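Local atomic coordinates of trimethylamine-N-oxide reductase (Haemophilus influenzae, PDB entry 7L5I), a protein that probably reduces trimethylamine N-oxide and related oxidised substrates at a molybdenum centre carried by two pyranopterin guanine dinucleotide cofactors. Residues A[181-186]-A[364-369]; A[687-692]-A[801-806]; A[698-703]-A[791-796]. All coordinates share one frame; numbering follows the deposited sequence.

Overall arrangement
Contacts 1 and 3 are buried and apolar; contact 2 is only partly buried and brings a charged group against an aromatic ring. Contact 1 packs two helices in the large molybdopterin oxidoreductase region. Its centre is about 41 Å from that of contact 2 and about 35 Å from that of contact 3. Contacts 2 and 3 belong to the C-terminal part, with centres about 18 Å apart. Contact 3 brings together strands 699-702 and 790-795. Contact 2 joins the loop before the first of these strands to the loop after the second. The two contacts meet where Tyr692 packs on Glu698 and Pro699, and Phe796 on Pro801. Along the chain, contact 3 falls between the segments of contact 2.

Contact 1. Residues A[181-186]-A[364-369]; sequences VIMPHV and MLVTLA
Val366 meets both Met183 and Val186, using a different methyl for each. Its CG2 lies 4.1 Å from Met183 SD. Its CG1 lies 4.2 Å from Val186 CG1. In both pairs the side chains lie alongside each other, pointing opposite ways. Val366 points from its helix toward 181-186, and with CG1 anti to the backbone N (chi1 170°) CG2 is left beside the N, where it meets the sulfur. Val186 also points across. Met183 starts out to one side of the contact. Its chain bends at chi2 (-60°), and this turns SD toward Val366.

The segments belong to helices 179-187 and 359-372. The second helix connects the adjacent parallel strands 344-348 and 381-383, a beta-alpha-beta crossover in the five-stranded, Rossmann-like parallel sheet. Its Met364 and Leu368 pack on helix 271-284. The first helix is kinked at Pro184, whose N makes no bond to the preceding turn. The helix pairing extends beyond Val366: Met183 also touches His362, and Val186 touches Trp363. Ile182 reaches Glu359 and Trp363 of the same helix. No hydrogen bond links the two segments, and all three touching residues are buried. The side chain of Met183 is about 14 Å from a bound molybdopterin guanine dinucleotide.

Contact 2. Residues A[687-692]-A[801-806]; sequences SLRQKY and PEVTVF
Arg689 reaches across to Phe806 and Val803, joining a loop of the molybdopterin dinucleotide-binding domain to the C-terminal tail. Residues 687-692 lie between strands 668-671 and 699-702 of its curled, barrel-like sheet. Residues 801-806 follow strand 790-795. Residues 687-691 have helical backbone angles, with bonds such as Lys691 N to Leu688 O at 2.9 Å.

The main contact is between two flat groups. Phe806 sets the edge of its ring over one face of the Arg689 guanidinium, with CE2 3.6 Å above that plane and shifted toward its rim. The planes are 64° apart. Arg689 NH1 is 3.8 Å from Phe806 CE2 and sits near the plane of the ring. The cation therefore does not lie over the aromatic face. An extended chain from CG to NE, with CG anti to the backbone N (chi1 -179°), carries the guanidinium this far. One face of the Phe806 ring is instead covered by its neighbour Val805, whose CG1 lies over the ring centre, 4.0 Å above its plane. Phe806 also meets the ring of Trp749.

The polar partners of Arg689 lie outside both segments. NH2 is hydrogen-bonded to Asn765 OD1 and has a long, weak ion pair with Asp696. Thr804 N is held by Asp751 OD2.

The remaining contact is a van der Waals touch between a methyl and the guanidinium. Val803 approaches the guanidinium obliquely from the opposite direction to the Arg689 chain, and its CG2 comes to 4.1 Å from Arg689 NH2.

Contact 3. Residues A[698-703]-A[791-796]; sequences EPVMIH and VQIEKF
Strand 699-702 faces strand 790-795 without pairing with it. The nearest CA atoms, those of Ile702 and Ile793, are 9.5 Å apart, and no hydrogen bond links the two segments. Each strand has other partners in the same curled sheet: 699-702 pairs with 726-733 and 741-744, and 790-795 with 668-671 and 717-721.

Side chains bridge the two strands. Ile702 and Ile793 point at each other and meet tip to tip, CD1 to CD1, at 4.1 Å. In both, CG1 lies beside the backbone N and chi2 is extended (175° in Ile702, -165° in Ile793), which sends CD1 outward from the strand. Val700 CG2 reaches the same Ile793 CD1 at 4.4 Å. This is the interior of a strand barrel, consistent with the double-psi beta barrel of the dinucleotide-binding domain in this family. Val742 touches both Val700 and Ile793, and Leu668 adds to the cluster at Ile793.

Polar groups lie off this core. Gln792 folds back so that its OE1 accepts Ile793 N at 2.9 Å, in the carbonyl plane on a lone pair. The same oxygen also takes a bond from Arg710 NH2. At the end of strand 699-702, His703 N-caps helix 704-708 through ND1 to Glu705 N.

Contact 1. Residues A[181-186]-A[364-369]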
loop_
_atom_site.group_PDB
_atom_site.type_symbol
_atom_site.label_atom_id
_atom_site.label_comp_id
_atom_site.label_asym_id
_atom_site.label_seq_id
_atom_site.Cartn_x
_atom_site.Cartn_y
_atom_site.Cartn_z
ATOM N N VAL A 181 13.118 -3.214 5.240
ATOM C CA VAL A 181 14.535 -2.933 5.452
ATOM C C VAL A 181 15.046 -3.593 6.729
ATOM O O VAL A 181 16.168 -4.099 6.752
ATOM C CB VAL A 181 14.783 -1.411 5.479
ATOM C CG1 VAL A 181 16.211 -1.089 5.911
ATOM C CG2 VAL A 181 14.538 -0.804 4.084
ATOM N N ILE A 182 14.236 -3.610 7.795
ATOM C CA ILE A 182 14.702 -4.255 9.026
ATOM C C ILE A 182 14.622 -5.784 8.926
ATOM O O ILE A 182 15.491 -6.476 9.471
ATOM C CB ILE A 182 13.929 -3.677 10.239
ATOM C CG1 ILE A 182 14.484 -4.215 11.559
ATOM C CG2 ILE A 182 12.447 -3.952 10.193
ATOM C CD1 ILE A 182 15.942 -3.940 11.788
ATOM N N MET A 183 13.637 -6.342 8.227
ATOM C CA MET A 183 13.518 -7.797 8.205
ATOM C C MET A 183 14.721 -8.490 7.572
ATOM O O MET A 183 15.140 -9.537 8.094
ATOM C CB MET A 183 12.209 -8.208 7.520
ATOM C CG MET A 183 10.977 -7.989 8.404
ATOM S SD MET A 183 10.938 -8.885 9.996
ATOM C CE MET A 183 11.392 -7.651 11.202
ATOM N N PRO A 184 15.347 -7.978 6.504
ATOM C CA PRO A 184 16.585 -8.623 6.046
ATOM C C PRO A 184 17.673 -8.695 7.112
ATOM O O PRO A 184 18.443 -9.670 7.111
ATOM C CB PRO A 184 17.000 -7.766 4.847
ATOM C CG PRO A 184 15.687 -7.295 4.283
ATOM C CD PRO A 184 14.829 -7.006 5.527
ATOM N N HIS A 185 17.784 -7.704 7.997
ATOM C CA HIS A 185 18.764 -7.755 9.081
ATOM C C HIS A 185 18.384 -8.752 10.174
ATOM O O HIS A 185 19.254 -9.243 10.893
ATOM C CB HIS A 185 18.923 -6.368 9.739
ATOM C CG HIS A 185 19.569 -5.341 8.863
ATOM N ND1 HIS A 185 20.860 -5.471 8.391
ATOM C CD2 HIS A 185 19.107 -4.159 8.386
ATOM C CE1 HIS A 185 21.169 -4.402 7.668
ATOM N NE2 HIS A 185 20.119 -3.596 7.642
ATOM N N VAL A 186 17.089 -9.001 10.357
ATOM C CA VAL A 186 16.618 -9.834 11.463
ATOM C C VAL A 186 16.439 -11.276 11.036
ATOM O O VAL A 186 16.748 -12.193 11.803
ATOM C CB VAL A 186 15.300 -9.237 11.998
ATOM C CG1 VAL A 186 14.713 -10.118 13.051
ATOM C CG2 VAL A 186 15.531 -7.803 12.487
ATOM N N MET A 364 10.125 -6.059 16.978
ATOM C CA MET A 364 9.653 -6.492 18.281
ATOM C C MET A 364 8.599 -7.592 18.157
ATOM O O MET A 364 8.539 -8.481 19.014
ATOM C CB MET A 364 9.102 -5.282 19.066
ATOM C CG MET A 364 8.744 -5.655 20.500
ATOM S SD MET A 364 10.176 -6.206 21.458
ATOM C CE MET A 364 9.420 -7.491 22.476
ATOM N N LEU A 365 7.769 -7.580 17.106
ATOM C CA LEU A 365 6.804 -8.658 16.944
ATOM C C LEU A 365 7.513 -10.001 16.737
ATOM O O LEU A 365 7.086 -11.031 17.280
ATOM C CB LEU A 365 5.878 -8.380 15.762
ATOM C CG LEU A 365 4.730 -9.374 15.626
ATOM C CD1 LEU A 365 3.764 -9.173 16.755
ATOM C CD2 LEU A 365 4.022 -9.211 14.312
ATOM N N VAL A 366 8.566 -10.012 15.908
ATOM C CA VAL A 366 9.357 -11.225 15.688
ATOM C C VAL A 366 10.065 -11.646 16.969
ATOM O O VAL A 366 10.193 -12.839 17.268
ATOM C CB VAL A 366 10.353 -10.995 14.539
ATOM C CG1 VAL A 366 11.339 -12.135 14.462
ATOM C CG2 VAL A 366 9.589 -10.863 13.263
ATOM N N THR A 367 10.531 -10.670 17.746
ATOM C CA THR A 367 11.149 -10.962 19.041
ATOM C C THR A 367 10.139 -11.589 19.995
ATOM O O THR A 367 10.423 -12.591 20.670
ATOM C CB THR A 367 11.719 -9.662 19.615
ATOM O OG1 THR A 367 12.787 -9.182 18.779
ATOM C CG2 THR A 367 12.254 -9.848 21.017
ATOM N N LEU A 368 8.937 -11.022 20.064
ATOM C CA LEU A 368 7.887 -11.623 20.883
ATOM C C LEU A 368 7.563 -13.048 20.435
ATOM O O LEU A 368 7.461 -13.968 21.264
ATOM C CB LEU A 368 6.642 -10.728 20.846
ATOM C CG LEU A 368 5.465 -11.223 21.650
ATOM C CD1 LEU A 368 5.842 -11.373 23.129
ATOM C CD2 LEU A 368 4.267 -10.287 21.494
ATOM N N ALA A 369 7.400 -13.261 19.123
ATOM C CA ALA A 369 7.138 -14.592 18.606
ATOM C C ALA A 369 8.272 -15.556 18.950
ATOM O O ALA A 369 8.028 -16.746 19.223
ATOM C CB ALA A 369 6.932 -14.522 17.082
#

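Contact 2. Residues A[687-692]-A[801-806]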
loop_
_atom_site.group_PDB
_atom_site.type_symbol
_atom_site.label_atom_id
_atom_site.label_comp_id
_atom_site.label_asym_id
_atom_site.label_seq_id
_atom_site.Cartn_x
_atom_site.Cartn_y
_atom_site.Cartn_z
ATOM N N SER A 687 -20.084 5.841 -7.790
ATOM C CA SER A 687 -21.225 5.817 -6.888
ATOM C C SER A 687 -20.921 5.155 -5.550
ATOM O O SER A 687 -21.732 5.272 -4.623
ATOM C CB SER A 687 -22.390 5.103 -7.583
ATOM O OG SER A 687 -22.042 3.769 -7.861
ATOM N N LEU A 688 -19.768 4.491 -5.396
ATOM C CA LEU A 688 -19.409 3.963 -4.093
ATOM C C LEU A 688 -19.277 5.071 -3.050
ATOM O O LEU A 688 -19.379 4.786 -1.857
ATOM C CB LEU A 688 -18.091 3.187 -4.171
ATOM C CG LEU A 688 -18.152 1.918 -5.045
ATOM C CD1 LEU A 688 -16.792 1.234 -5.071
ATOM C CD2 LEU A 688 -19.215 1.001 -4.541
ATOM N N ARG A 689 -19.008 6.299 -3.473
ATOM C CA ARG A 689 -18.882 7.405 -2.529
ATOM C C ARG A 689 -20.082 7.480 -1.600
ATOM O O ARG A 689 -19.939 7.829 -0.425
ATOM C CB ARG A 689 -18.719 8.723 -3.283
ATOM C CG ARG A 689 -18.553 9.946 -2.395
ATOM C CD ARG A 689 -18.203 11.151 -3.239
ATOM N NE ARG A 689 -18.238 12.411 -2.494
ATOM C CZ ARG A 689 -17.211 12.902 -1.815
ATOM N NH1 ARG A 689 -16.070 12.229 -1.756
ATOM N NH2 ARG A 689 -17.320 14.071 -1.178
ATOM N N GLN A 690 -21.265 7.144 -2.100
ATOM C CA GLN A 690 -22.468 7.286 -1.297
ATOM C C GLN A 690 -22.514 6.289 -0.146
ATOM O O GLN A 690 -23.264 6.500 0.818
ATOM C CB GLN A 690 -23.693 7.180 -2.193
ATOM C CG GLN A 690 -23.632 8.132 -3.413
ATOM C CD GLN A 690 -23.121 9.547 -3.077
ATOM O OE1 GLN A 690 -23.508 10.145 -2.073
ATOM N NE2 GLN A 690 -22.252 10.080 -3.932
ATOM N N LYS A 691 -21.680 5.249 -0.175
ATOM C CA LYS A 691 -21.662 4.276 0.903
ATOM C C LYS A 691 -20.887 4.739 2.127
ATOM O O LYS A 691 -20.984 4.097 3.174
ATOM C CB LYS A 691 -21.098 2.952 0.382
ATOM C CG LYS A 691 -22.046 2.308 -0.621
ATOM C CD LYS A 691 -21.617 0.934 -1.073
ATOM C CE LYS A 691 -22.733 0.248 -1.880
ATOM N NZ LYS A 691 -23.714 -0.450 -1.003
ATOM N N TYR A 692 -20.145 5.838 2.044
ATOM C CA TYR A 692 -19.377 6.303 3.188
ATOM C C TYR A 692 -19.343 7.809 3.377
ATOM O O TYR A 692 -19.004 8.248 4.477
ATOM C CB TYR A 692 -17.922 5.795 3.108
ATOM C CG TYR A 692 -17.161 6.174 1.855
ATOM C CD1 TYR A 692 -16.455 7.370 1.763
ATOM C CD2 TYR A 692 -17.136 5.321 0.759
ATOM C CE1 TYR A 692 -15.768 7.707 0.617
ATOM C CE2 TYR A 692 -16.448 5.649 -0.384
ATOM C CZ TYR A 692 -15.755 6.820 -0.443
ATOM O OH TYR A 692 -15.078 7.138 -1.594
ATOM N N PRO A 801 -18.414 24.322 1.638
ATOM C CA PRO A 801 -18.118 24.433 0.211
ATOM C C PRO A 801 -18.340 23.133 -0.549
ATOM O O PRO A 801 -18.102 22.037 -0.047
ATOM C CB PRO A 801 -16.632 24.827 0.187
ATOM C CG PRO A 801 -16.099 24.305 1.440
ATOM C CD PRO A 801 -17.198 24.424 2.460
ATOM N N GLU A 802 -18.794 23.281 -1.795
ATOM C CA GLU A 802 -18.970 22.133 -2.678
ATOM C C GLU A 802 -17.632 21.518 -3.083
ATOM O O GLU A 802 -16.670 22.222 -3.395
ATOM C CB GLU A 802 -19.735 22.562 -3.935
ATOM C CG GLU A 802 -21.173 22.991 -3.664
ATOM C CD GLU A 802 -21.870 23.552 -4.896
ATOM O OE1 GLU A 802 -21.197 23.751 -5.936
ATOM O OE2 GLU A 802 -23.094 23.794 -4.813
ATOM N N VAL A 803 -17.576 20.184 -3.070
ATOM C CA VAL A 803 -16.423 19.464 -3.612
ATOM C C VAL A 803 -16.469 19.519 -5.134
ATOM O O VAL A 803 -17.461 19.130 -5.760
ATOM C CB VAL A 803 -16.425 18.023 -3.083
ATOM C CG1 VAL A 803 -15.360 17.160 -3.758
ATOM C CG2 VAL A 803 -16.229 18.032 -1.557
ATOM N N THR A 804 -15.371 19.984 -5.743
ATOM C CA THR A 804 -15.284 20.218 -7.179
ATOM C C THR A 804 -14.290 19.306 -7.890
ATOM O O THR A 804 -14.148 19.387 -9.123
ATOM C CB THR A 804 -14.890 21.686 -7.419
ATOM O OG1 THR A 804 -13.711 21.996 -6.652
ATOM C CG2 THR A 804 -16.016 22.613 -6.981
ATOM N N VAL A 805 -13.621 18.411 -7.159
ATOM C CA VAL A 805 -12.510 17.660 -7.734
ATOM C C VAL A 805 -12.945 16.501 -8.610
ATOM O O VAL A 805 -12.093 15.851 -9.229
ATOM C CB VAL A 805 -11.583 17.202 -6.581
ATOM C CG1 VAL A 805 -12.229 16.099 -5.750
ATOM C CG2 VAL A 805 -10.232 16.790 -7.152
ATOM N N PHE A 806 -14.240 16.247 -8.737
ATOM C CA PHE A 806 -14.699 15.216 -9.658
ATOM C C PHE A 806 -15.269 15.803 -10.949
ATOM O O PHE A 806 -15.752 15.047 -11.788
ATOM C CB PHE A 806 -15.739 14.313 -8.978
ATOM C CG PHE A 806 -15.263 13.699 -7.674
ATOM C CD1 PHE A 806 -14.142 12.888 -7.640
ATOM C CD2 PHE A 806 -15.931 13.958 -6.496
ATOM C CE1 PHE A 806 -13.696 12.337 -6.455
ATOM C CE2 PHE A 806 -15.500 13.415 -5.296
ATOM C CZ PHE A 806 -14.387 12.605 -5.267
#

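Contact 3. Residues A[698-703]-A[791-796]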
loop_
_atom_site.group_PDB
_atom_site.type_symbol
_atom_site.label_atom_id
_atom_site.label_comp_id
_atom_site.label_asym_id
_atom_site.label_seq_id
_atom_site.Cartn_x
_atom_site.Cartn_y
_atom_site.Cartn_z
ATOM N N GLU A 698 -15.327 13.110 3.364
ATOM C CA GLU A 698 -14.741 11.910 3.932
ATOM C C GLU A 698 -15.136 11.799 5.402
ATOM O O GLU A 698 -15.085 12.798 6.139
ATOM C CB GLU A 698 -13.227 11.976 3.779
ATOM C CG GLU A 698 -12.491 10.700 4.168
ATOM C CD GLU A 698 -12.710 9.573 3.161
ATOM O OE1 GLU A 698 -13.230 9.845 2.041
ATOM O OE2 GLU A 698 -12.393 8.406 3.506
ATOM N N PRO A 699 -15.509 10.616 5.878
ATOM C CA PRO A 699 -15.852 10.475 7.294
ATOM C C PRO A 699 -14.611 10.448 8.162
ATOM O O PRO A 699 -13.561 9.912 7.787
ATOM C CB PRO A 699 -16.592 9.127 7.345
ATOM C CG PRO A 699 -16.031 8.338 6.159
ATOM C CD PRO A 699 -15.766 9.384 5.109
ATOM N N VAL A 700 -14.744 11.031 9.360
ATOM C CA VAL A 700 -13.720 10.944 10.398
ATOM C C VAL A 700 -14.363 10.315 11.621
ATOM O O VAL A 700 -15.439 10.746 12.049
ATOM C CB VAL A 700 -13.098 12.313 10.723
ATOM C CG1 VAL A 700 -14.154 13.338 11.156
ATOM C CG2 VAL A 700 -12.048 12.170 11.795
ATOM N N MET A 701 -13.743 9.247 12.134
ATOM C CA MET A 701 -14.261 8.565 13.312
ATOM C C MET A 701 -13.817 9.328 14.549
ATOM O O MET A 701 -12.629 9.636 14.702
ATOM C CB MET A 701 -13.773 7.114 13.360
ATOM C CG MET A 701 -14.218 6.292 12.160
ATOM S SD MET A 701 -13.310 4.709 12.065
ATOM C CE MET A 701 -13.840 3.882 13.565
ATOM N N ILE A 702 -14.784 9.657 15.407
ATOM C CA ILE A 702 -14.550 10.486 16.596
ATOM C C ILE A 702 -15.268 9.852 17.777
ATOM O O ILE A 702 -16.442 9.483 17.670
ATOM C CB ILE A 702 -15.060 11.928 16.435
ATOM C CG1 ILE A 702 -14.508 12.577 15.189
ATOM C CG2 ILE A 702 -14.640 12.758 17.653
ATOM C CD1 ILE A 702 -15.090 13.957 14.940
ATOM N N HIS A 703 -14.563 9.712 18.889
ATOM C CA HIS A 703 -15.146 9.129 20.099
ATOM C C HIS A 703 -16.192 10.085 20.681
ATOM O O HIS A 703 -16.006 11.303 20.640
ATOM C CB HIS A 703 -14.034 8.877 21.122
ATOM C CG HIS A 703 -14.483 8.099 22.311
ATOM N ND1 HIS A 703 -15.086 8.693 23.403
ATOM C CD2 HIS A 703 -14.445 6.773 22.573
ATOM C CE1 HIS A 703 -15.390 7.762 24.293
ATOM N NE2 HIS A 703 -15.014 6.586 23.810
ATOM N N VAL A 791 -3.527 16.389 16.007
ATOM C CA VAL A 791 -4.472 17.270 15.331
ATOM C C VAL A 791 -5.410 17.913 16.350
ATOM O O VAL A 791 -5.522 17.469 17.488
ATOM C CB VAL A 791 -5.336 16.544 14.280
ATOM C CG1 VAL A 791 -4.461 15.851 13.204
ATOM C CG2 VAL A 791 -6.269 15.524 14.937
ATOM N N GLN A 792 -6.143 18.922 15.884
ATOM C CA GLN A 792 -7.301 19.484 16.575
ATOM C C GLN A 792 -8.504 19.361 15.658
ATOM O O GLN A 792 -8.359 19.327 14.432
ATOM C CB GLN A 792 -7.051 20.944 16.943
ATOM C CG GLN A 792 -8.236 21.645 17.624
ATOM C CD GLN A 792 -8.613 21.011 18.957
ATOM O OE1 GLN A 792 -9.165 19.921 19.005
ATOM N NE2 GLN A 792 -8.338 21.730 20.045
ATOM N N ILE A 793 -9.684 19.263 16.254
ATOM C CA ILE A 793 -10.943 19.231 15.521
ATOM C C ILE A 793 -11.881 20.276 16.114
ATOM O O ILE A 793 -11.896 20.502 17.329
ATOM C CB ILE A 793 -11.589 17.844 15.555
ATOM C CG1 ILE A 793 -10.638 16.817 14.926
ATOM C CG2 ILE A 793 -12.915 17.827 14.828
ATOM C CD1 ILE A 793 -11.326 15.524 14.596
ATOM N N GLU A 794 -12.635 20.932 15.237
ATOM C CA GLU A 794 -13.703 21.847 15.628
ATOM C C GLU A 794 -14.880 21.694 14.671
ATOM O O GLU A 794 -14.725 21.290 13.511
ATOM C CB GLU A 794 -13.206 23.293 15.608
ATOM C CG GLU A 794 -12.909 23.747 14.186
ATOM C CD GLU A 794 -12.150 25.041 14.114
ATOM O OE1 GLU A 794 -11.588 25.452 15.151
ATOM O OE2 GLU A 794 -12.115 25.648 13.017
ATOM N N LYS A 795 -16.069 22.006 15.165
ATOM C CA LYS A 795 -17.244 22.004 14.308
ATOM C C LYS A 795 -17.125 23.098 13.255
ATOM O O LYS A 795 -16.683 24.213 13.544
ATOM C CB LYS A 795 -18.510 22.206 15.148
ATOM C CG LYS A 795 -19.783 22.056 14.369
ATOM C CD LYS A 795 -21.010 22.432 15.202
ATOM C CE LYS A 795 -22.289 22.219 14.395
ATOM N NZ LYS A 795 -23.492 22.699 15.119
ATOM N N PHE A 796 -17.478 22.755 12.012
ATOM C CA PHE A 796 -17.494 23.737 10.936
ATOM C C PHE A 796 -18.824 24.468 10.968
ATOM O O PHE A 796 -19.886 23.836 10.990
ATOM C CB PHE A 796 -17.290 23.057 9.579
ATOM C CG PHE A 796 -17.337 24.013 8.414
ATOM C CD1 PHE A 796 -16.196 24.674 7.992
ATOM C CD2 PHE A 796 -18.527 24.252 7.744
ATOM C CE1 PHE A 796 -16.243 25.564 6.923
ATOM C CE2 PHE A 796 -18.577 25.142 6.672
ATOM C CZ PHE A 796 -17.431 25.796 6.267
#